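Local structure of teichoic acid biosynthesis protein F (Staphylococcus epidermidis, 3L7I) at residues I355-F360 / K370-Y375; T438-W443 / D712-D717; A674-N679 / Q684-E689. The protein is a teichoic acid biosynthesis protein whose modelled part has two Rossmann-like domains, as in glycosyltransferases of the GT-B fold. All coordinates share one frame; numbering follows the deposited sequence.

Contact 1: residues I355-F360 / K370-Y375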
# COMPACT_ATOMS: atom_id res chain seq x y z
N ILE A 355 -24.63 20.21 22.64
CA ILE A 355 -24.50 21.43 21.85
C ILE A 355 -23.05 21.99 21.90
O ILE A 355 -22.47 22.07 22.98
CB ILE A 355 -25.49 22.48 22.39
CG1 ILE A 355 -26.87 21.85 22.56
CG2 ILE A 355 -25.55 23.74 21.51
CD1 ILE A 355 -27.77 22.65 23.47
N VAL A 356 -22.48 22.33 20.75
CA VAL A 356 -21.16 23.00 20.72
C VAL A 356 -21.24 24.49 20.46
O VAL A 356 -22.03 24.93 19.63
CB VAL A 356 -20.20 22.45 19.63
CG1 VAL A 356 -18.87 22.04 20.22
CG2 VAL A 356 -20.83 21.35 18.81
N PHE A 357 -20.37 25.25 21.13
CA PHE A 357 -20.26 26.69 20.94
C PHE A 357 -18.84 27.06 20.57
O PHE A 357 -17.89 26.46 21.07
CB PHE A 357 -20.64 27.44 22.21
CG PHE A 357 -22.07 27.25 22.59
CD1 PHE A 357 -22.96 28.30 22.50
CD2 PHE A 357 -22.52 26.03 23.02
CE1 PHE A 357 -24.29 28.12 22.84
CE2 PHE A 357 -23.84 25.84 23.36
CZ PHE A 357 -24.73 26.89 23.28
N GLU A 358 -18.69 28.06 19.71
CA GLU A 358 -17.37 28.57 19.42
C GLU A 358 -17.55 29.96 18.91
O GLU A 358 -18.36 30.20 18.03
CB GLU A 358 -16.72 27.70 18.37
CG GLU A 358 -15.24 27.90 18.17
CD GLU A 358 -14.76 27.14 16.92
OE1 GLU A 358 -13.70 26.44 16.97
OE2 GLU A 358 -15.47 27.22 15.88
N SER A 359 -16.84 30.91 19.49
CA SER A 359 -16.83 32.24 18.89
C SER A 359 -15.46 32.60 18.36
O SER A 359 -14.43 32.20 18.90
CB SER A 359 -17.33 33.31 19.84
OG SER A 359 -16.55 33.38 21.00
N PHE A 360 -15.49 33.34 17.26
CA PHE A 360 -14.30 33.69 16.49
C PHE A 360 -13.27 32.57 16.30
O PHE A 360 -12.08 32.76 16.52
CB PHE A 360 -13.72 34.95 17.05
CG PHE A 360 -14.70 36.07 17.07
CD1 PHE A 360 -15.20 36.57 15.87
CD2 PHE A 360 -15.16 36.60 18.28
CE1 PHE A 360 -16.12 37.60 15.86
CE2 PHE A 360 -16.09 37.63 18.29
CZ PHE A 360 -16.57 38.14 17.08
N LYS A 370 -21.76 33.42 23.28
CA LYS A 370 -21.64 33.50 24.72
C LYS A 370 -23.03 33.70 25.34
O LYS A 370 -23.41 32.97 26.28
CB LYS A 370 -20.66 34.61 25.13
CG LYS A 370 -20.92 35.21 26.54
CD LYS A 370 -19.73 36.04 27.04
CE LYS A 370 -20.13 37.08 28.10
NZ LYS A 370 -18.94 37.61 28.86
N TYR A 371 -23.80 34.65 24.79
CA TYR A 371 -25.12 34.97 25.32
C TYR A 371 -26.17 33.89 25.05
O TYR A 371 -27.05 33.65 25.88
CB TYR A 371 -25.58 36.34 24.83
CG TYR A 371 -24.77 37.45 25.44
CD1 TYR A 371 -23.55 37.82 24.89
CD2 TYR A 371 -25.19 38.11 26.59
CE1 TYR A 371 -22.78 38.82 25.45
CE2 TYR A 371 -24.44 39.11 27.16
CZ TYR A 371 -23.24 39.45 26.59
OH TYR A 371 -22.48 40.45 27.15
N ILE A 372 -26.08 33.23 23.90
CA ILE A 372 -26.97 32.12 23.62
C ILE A 372 -26.75 31.09 24.73
O ILE A 372 -27.70 30.58 25.32
CB ILE A 372 -26.75 31.51 22.20
CG1 ILE A 372 -27.18 32.52 21.12
CG2 ILE A 372 -27.52 30.20 22.02
CD1 ILE A 372 -26.83 32.09 19.69
N TYR A 373 -25.47 30.86 25.04
CA TYR A 373 -25.08 29.89 26.07
C TYR A 373 -25.52 30.29 27.48
O TYR A 373 -26.08 29.47 28.21
CB TYR A 373 -23.57 29.65 26.07
CG TYR A 373 -23.06 28.88 27.26
CD1 TYR A 373 -23.36 27.53 27.42
CD2 TYR A 373 -22.26 29.49 28.22
CE1 TYR A 373 -22.89 26.81 28.50
CE2 TYR A 373 -21.78 28.78 29.31
CZ TYR A 373 -22.09 27.43 29.44
OH TYR A 373 -21.61 26.72 30.52
N GLU A 374 -25.28 31.53 27.86
CA GLU A 374 -25.68 31.95 29.20
C GLU A 374 -27.20 31.87 29.40
O GLU A 374 -27.69 31.62 30.52
CB GLU A 374 -25.10 33.32 29.54
CG GLU A 374 -23.58 33.33 29.46
CD GLU A 374 -22.91 34.53 30.11
OE1 GLU A 374 -23.63 35.52 30.37
OE2 GLU A 374 -21.67 34.48 30.35
N TYR A 375 -27.96 32.07 28.32
CA TYR A 375 -29.40 31.99 28.42
C TYR A 375 -29.79 30.55 28.61
O TYR A 375 -30.64 30.24 29.43
CB TYR A 375 -30.08 32.54 27.18
CG TYR A 375 -31.56 32.20 27.14
CD1 TYR A 375 -32.51 33.06 27.67
CD2 TYR A 375 -32.00 31.00 26.58
CE1 TYR A 375 -33.86 32.75 27.65
CE2 TYR A 375 -33.33 30.68 26.54
CZ TYR A 375 -34.26 31.55 27.08
OH TYR A 375 -35.59 31.21 27.03
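The ring of Phe-357 lies against the CB of Tyr-373, which sits over one of its faces. CE1 of Phe-357 is 3.6 Å from CB of Tyr-373. That CB is 4.1 Å from the centroid of the Phe-357 ring and 28° off the ring normal, a CH-pi contact. The Tyr-373 ring turns its edge toward the Phe-357 face. The two rings form a T-shaped pair, with centroids 5.6 Å apart and planes at 67°. Tyr-373 has CG anti to the backbone N (chi1 169°), which carries its ring on past Phe-357 and leads its hydroxyl away from the strand. That hydroxyl is hydrogen-bonded to Pro-398 O and Ala-401 N. Ile-372 meets Phe-357 differently. Its CG2 branch comes in at the ring edge, near the plane, 3.9 Å from CE1 of Phe-357.

Strand 354-358 and helix 367-379 are the first two elements of a beta-alpha-beta unit that ends in strand 384-389. The contact is therefore the packing of a Rossmann-like crossover helix on its own sheet. Phe-357 points from the strand toward the helix, and no hydrogen bond links the two segments. All three touching residues are buried. Trp-387 of strand 384-389 extends the aromatic cluster, its ring meeting that of Phe-357 and standing edge-to-face with Tyr-373. Ile-372 also touches Ile-710 of helix 706-721.

Contact 2: residues T438-W443 / D712-D717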
# COMPACT_ATOMS: atom_id res chain seq x y z
N THR A 438 -27.91 20.43 13.32
CA THR A 438 -28.35 21.78 12.98
C THR A 438 -27.23 22.80 13.24
O THR A 438 -26.77 22.93 14.38
CB THR A 438 -29.58 22.19 13.78
OG1 THR A 438 -30.63 21.24 13.56
CG2 THR A 438 -30.07 23.53 13.31
N TYR A 439 -26.81 23.51 12.19
CA TYR A 439 -25.73 24.49 12.30
C TYR A 439 -26.32 25.91 12.34
O TYR A 439 -26.83 26.42 11.33
CB TYR A 439 -24.75 24.32 11.14
CG TYR A 439 -23.51 25.20 11.14
CD1 TYR A 439 -23.37 26.28 12.01
CD2 TYR A 439 -22.49 24.99 10.20
CE1 TYR A 439 -22.25 27.09 11.98
CE2 TYR A 439 -21.35 25.80 10.16
CZ TYR A 439 -21.24 26.84 11.05
OH TYR A 439 -20.10 27.63 11.01
N ILE A 440 -26.26 26.54 13.51
CA ILE A 440 -26.78 27.90 13.67
C ILE A 440 -25.66 28.93 13.54
O ILE A 440 -24.71 28.92 14.32
CB ILE A 440 -27.52 28.07 15.02
CG1 ILE A 440 -28.74 27.16 15.08
CG2 ILE A 440 -27.99 29.48 15.20
CD1 ILE A 440 -29.55 27.35 16.32
N GLN A 441 -25.78 29.81 12.55
CA GLN A 441 -24.78 30.84 12.27
C GLN A 441 -25.29 32.20 12.72
O GLN A 441 -26.36 32.65 12.29
CB GLN A 441 -24.48 30.91 10.78
CG GLN A 441 -23.44 31.95 10.40
CD GLN A 441 -22.12 31.78 11.16
OE1 GLN A 441 -21.73 32.65 11.92
NE2 GLN A 441 -21.42 30.67 10.94
N THR A 442 -24.53 32.86 13.58
CA THR A 442 -25.02 34.10 14.14
C THR A 442 -24.41 35.22 13.35
O THR A 442 -24.93 36.33 13.35
CB THR A 442 -24.57 34.23 15.57
OG1 THR A 442 -23.15 34.37 15.60
CG2 THR A 442 -24.94 32.97 16.33
N TRP A 443 -23.32 34.88 12.67
CA TRP A 443 -22.36 35.86 12.12
C TRP A 443 -22.02 36.91 13.18
O TRP A 443 -22.37 36.75 14.35
CB TRP A 443 -22.85 36.49 10.80
CG TRP A 443 -21.73 37.10 9.99
CD1 TRP A 443 -21.59 38.40 9.66
CD2 TRP A 443 -20.60 36.42 9.45
NE1 TRP A 443 -20.44 38.58 8.93
CE2 TRP A 443 -19.81 37.38 8.80
CE3 TRP A 443 -20.17 35.08 9.46
CZ2 TRP A 443 -18.62 37.06 8.16
CZ3 TRP A 443 -18.98 34.77 8.82
CH2 TRP A 443 -18.22 35.75 8.17
N ASP A 712 -34.43 28.96 22.77
CA ASP A 712 -35.71 28.25 22.71
C ASP A 712 -35.81 27.48 21.40
O ASP A 712 -36.45 26.42 21.35
CB ASP A 712 -36.90 29.21 22.85
CG ASP A 712 -37.04 29.81 24.26
OD1 ASP A 712 -36.32 29.35 25.18
OD2 ASP A 712 -37.86 30.74 24.43
N LEU A 713 -35.18 27.99 20.34
CA LEU A 713 -35.22 27.29 19.05
C LEU A 713 -34.52 25.96 19.19
O LEU A 713 -35.02 24.95 18.71
CB LEU A 713 -34.57 28.10 17.93
CG LEU A 713 -34.56 27.36 16.59
CD1 LEU A 713 -35.93 27.39 15.98
CD2 LEU A 713 -33.57 27.99 15.66
N ILE A 714 -33.37 25.98 19.86
CA ILE A 714 -32.58 24.77 20.09
C ILE A 714 -33.36 23.81 20.97
O ILE A 714 -33.44 22.61 20.68
CB ILE A 714 -31.18 25.05 20.71
CG1 ILE A 714 -30.32 25.83 19.72
CG2 ILE A 714 -30.47 23.76 21.06
CD1 ILE A 714 -29.01 26.25 20.29
N HIS A 715 -33.95 24.34 22.03
CA HIS A 715 -34.75 23.51 22.92
C HIS A 715 -35.89 22.82 22.18
O HIS A 715 -36.16 21.65 22.44
CB HIS A 715 -35.29 24.33 24.10
CG HIS A 715 -36.27 23.59 24.95
ND1 HIS A 715 -35.88 22.66 25.90
CD2 HIS A 715 -37.62 23.63 25.00
CE1 HIS A 715 -36.96 22.17 26.49
NE2 HIS A 715 -38.02 22.74 25.96
N LYS A 716 -36.54 23.52 21.26
CA LYS A 716 -37.67 22.95 20.53
C LYS A 716 -37.19 21.91 19.52
O LYS A 716 -37.92 20.99 19.18
CB LYS A 716 -38.48 24.04 19.83
CG LYS A 716 -39.70 23.53 19.04
CD LYS A 716 -40.24 24.59 18.08
CE LYS A 716 -41.75 24.50 17.89
NZ LYS A 716 -42.17 23.40 16.98
N ASP A 717 -35.96 22.07 19.04
CA ASP A 717 -35.40 21.12 18.08
C ASP A 717 -35.08 19.79 18.76
O ASP A 717 -35.27 18.73 18.16
CB ASP A 717 -34.15 21.69 17.39
CG ASP A 717 -34.48 22.51 16.14
OD1 ASP A 717 -35.54 22.27 15.51
OD2 ASP A 717 -33.68 23.40 15.77
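Ile-440 reaches helix 706-721 with the end of its longer branch. Its CG1 is anti to the carbonyl carbon (chi1 -63°), and an extended second torsion carries CD1 outward from the strand. CD1 of Ile-440 rests 3.8 Å from CG1 of Ile-714. The same methyl is 4.1 Å from CD2 of Leu-713. One methyl thus meets two neighbouring residues of the helix, and both pairs of side chains cross at a slant. Leu-713 points toward the strand and offers its CD2 branch. Ile-714 starts out to the side, but chi1 of -66° sets its CG1, anti to the carbonyl carbon, against CD1 of Ile-440.

At the start of the strand, Thr-438 and Asp-717 face each other. OG1 of Thr-438 is 4.3 Å from OD2 of Asp-717, too far for a hydrogen bond. OD2 of Asp-717 is instead hydrogen-bonded to NE2 of His-420 on strand 418-423.

Strand 438-441 belongs to the parallel sheet of the first of the two Rossmann-like domains of the GT-B part. The C-terminal helix packs alongside it, running the opposite way. The axes of 438-441 and 712-717 come within 11.4 Å, at 174°. Such a return of the last helix to the first domain is a known feature of GT-B folds. No hydrogen bond joins the two segments, so their direct grip is apolar and depends on the fit of Ile-440, Leu-713 and Ile-714.

Contact 3: residues A674-N679 / Q684-E689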
# COMPACT_ATOMS: atom_id res chain seq x y z
N ALA A 674 -12.14 67.35 18.81
CA ALA A 674 -11.84 67.71 20.20
C ALA A 674 -12.78 68.80 20.70
O ALA A 674 -13.44 68.65 21.72
CB ALA A 674 -10.39 68.14 20.36
N LYS A 675 -12.86 69.90 19.97
CA LYS A 675 -13.71 71.00 20.39
C LYS A 675 -15.15 70.52 20.53
O LYS A 675 -15.83 70.85 21.49
CB LYS A 675 -13.60 72.16 19.39
CG LYS A 675 -12.18 72.76 19.28
CD LYS A 675 -11.63 73.19 20.65
CE LYS A 675 -10.38 74.07 20.51
NZ LYS A 675 -9.87 74.54 21.83
N GLU A 676 -15.62 69.73 19.57
CA GLU A 676 -16.99 69.24 19.56
C GLU A 676 -17.37 68.43 20.82
O GLU A 676 -18.42 68.68 21.43
CB GLU A 676 -17.23 68.41 18.30
CG GLU A 676 -18.69 68.11 17.99
CD GLU A 676 -19.30 69.12 17.04
OE1 GLU A 676 -19.28 70.34 17.35
OE2 GLU A 676 -19.82 68.68 15.99
N LEU A 677 -16.52 67.47 21.20
CA LEU A 677 -16.66 66.69 22.45
C LEU A 677 -16.84 67.54 23.74
O LEU A 677 -17.39 67.06 24.74
CB LEU A 677 -15.45 65.77 22.62
CG LEU A 677 -15.39 64.38 21.95
CD1 LEU A 677 -16.50 64.16 20.94
CD2 LEU A 677 -14.03 64.10 21.31
N LYS A 678 -16.34 68.77 23.72
CA LYS A 678 -16.40 69.62 24.91
C LYS A 678 -17.80 69.56 25.50
O LYS A 678 -17.98 69.44 26.71
CB LYS A 678 -16.05 71.06 24.54
CG LYS A 678 -15.26 71.79 25.59
CD LYS A 678 -14.00 71.02 25.93
CE LYS A 678 -12.83 71.96 26.12
NZ LYS A 678 -12.54 72.62 24.83
N ASN A 679 -18.80 69.63 24.61
CA ASN A 679 -20.20 69.68 25.00
C ASN A 679 -21.02 68.60 24.31
O ASN A 679 -21.62 68.83 23.25
CB ASN A 679 -20.76 71.07 24.68
CG ASN A 679 -22.20 71.22 25.09
OD1 ASN A 679 -22.81 70.29 25.61
ND2 ASN A 679 -22.77 72.40 24.85
N GLN A 684 -25.68 65.72 20.79
CA GLN A 684 -26.90 64.91 20.86
C GLN A 684 -28.10 65.65 20.23
O GLN A 684 -28.94 65.04 19.58
CB GLN A 684 -27.20 64.54 22.32
CG GLN A 684 -28.37 63.61 22.53
CD GLN A 684 -27.98 62.16 22.40
OE1 GLN A 684 -27.29 61.60 23.26
NE2 GLN A 684 -28.42 61.53 21.32
N GLN A 685 -28.15 66.96 20.41
CA GLN A 685 -29.21 67.77 19.83
C GLN A 685 -29.05 67.96 18.33
O GLN A 685 -30.00 67.74 17.56
CB GLN A 685 -29.25 69.13 20.51
CG GLN A 685 -29.85 69.12 21.89
CD GLN A 685 -29.92 70.51 22.48
OE1 GLN A 685 -30.18 71.48 21.78
NE2 GLN A 685 -29.66 70.61 23.79
N GLN A 686 -27.87 68.40 17.90
CA GLN A 686 -27.65 68.65 16.48
C GLN A 686 -27.95 67.42 15.64
O GLN A 686 -28.50 67.55 14.54
CB GLN A 686 -26.22 69.13 16.22
CG GLN A 686 -26.09 70.65 16.16
CD GLN A 686 -24.64 71.11 16.19
OE1 GLN A 686 -23.71 70.33 15.92
NE2 GLN A 686 -24.43 72.39 16.52
N TYR A 687 -27.62 66.24 16.16
CA TYR A 687 -27.73 65.00 15.39
C TYR A 687 -28.84 64.08 15.85
O TYR A 687 -28.88 62.91 15.47
CB TYR A 687 -26.40 64.25 15.41
CG TYR A 687 -25.31 65.05 14.77
CD1 TYR A 687 -24.42 65.78 15.53
CD2 TYR A 687 -25.20 65.10 13.38
CE1 TYR A 687 -23.43 66.53 14.94
CE2 TYR A 687 -24.21 65.85 12.77
CZ TYR A 687 -23.33 66.56 13.56
OH TYR A 687 -22.33 67.32 12.97
N GLN A 688 -29.74 64.60 16.67
CA GLN A 688 -30.84 63.77 17.14
C GLN A 688 -31.61 63.22 15.93
O GLN A 688 -31.89 62.03 15.87
CB GLN A 688 -31.72 64.55 18.11
CG GLN A 688 -32.71 63.73 18.91
CD GLN A 688 -32.08 62.61 19.72
OE1 GLN A 688 -30.97 62.73 20.23
NE2 GLN A 688 -32.80 61.51 19.85
N GLU A 689 -31.90 64.08 14.96
CA GLU A 689 -32.53 63.66 13.71
C GLU A 689 -31.82 62.47 13.04
O GLU A 689 -32.45 61.48 12.69
CB GLU A 689 -32.57 64.82 12.73
CG GLU A 689 -33.62 65.87 13.06
CD GLU A 689 -34.96 65.57 12.41
OE1 GLU A 689 -35.01 64.63 11.57
OE2 GLU A 689 -35.96 66.26 12.72
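Glu-676 has CG anti to its N atom (chi1 -166°), and its chain then bends at chi2 (94°) to bring the carboxylate toward Tyr-687. Tyr-687 has CG anti to its carbonyl carbon, which directs the ring toward helix 670-677. The two side chains meet at their polar ends. OE2 of Glu-676 lies at the edge of the Tyr-687 ring, near its plane, 4.2 Å from the Tyr-687 OH. The carboxylate and ring planes are 63° apart. The same OE2 is 4.2 Å from OE1 of Gln-686. Neither approach is a hydrogen bond. OE2 of Glu-676 instead has a weak hydrogen bond to the hydroxyl of Tyr-667 on strand 666-667.

The segments lie near the surface of the second Rossmann-like domain. Helix 670-677 gives way to helix 680-686, with Asn-679 at the N-cap between them. Its OD1 makes a weak bond to Lys-682 N. Tyr-687 forms the break before helix 688-698, where it holds the N-cap position. Within 684-689, NE2 of Gln-684 donates to OE1 of Gln-688 at 3.0 Å, with the donor in the carbonyl plane of Gln-688. The Tyr-687 side chain also touches Pro-665.

Only a small area is buried between the segments. The contact is a loose meeting of polar groups. At such distances neither neighbour bonds the carboxylate, and the approach to the amide oxygen of Gln-686, another acceptor, probably offers little attraction.

In the fold
From the N terminus, contact 1 comes first and closes a short loop between strand 354-358 and helix 367-379. Contact 2 opens later, at strand 438-441, and closes only when helix 706-721 returns near the C terminus. Contact 3 is nested inside that long loop and closes a short stretch of chain running through helix 680-686 in the second domain. No loops cross. Contacts 1 and 2 both reach the seven-stranded sheet and touch each other: Tyr-375 OH is probably hydrogen-bonded to Asp-712 OD1, and Ile-355 packs on Ile-714. Contact 3 lies on the opposite side of the chain's centre, its own centre about 41 Å from that of contact 2.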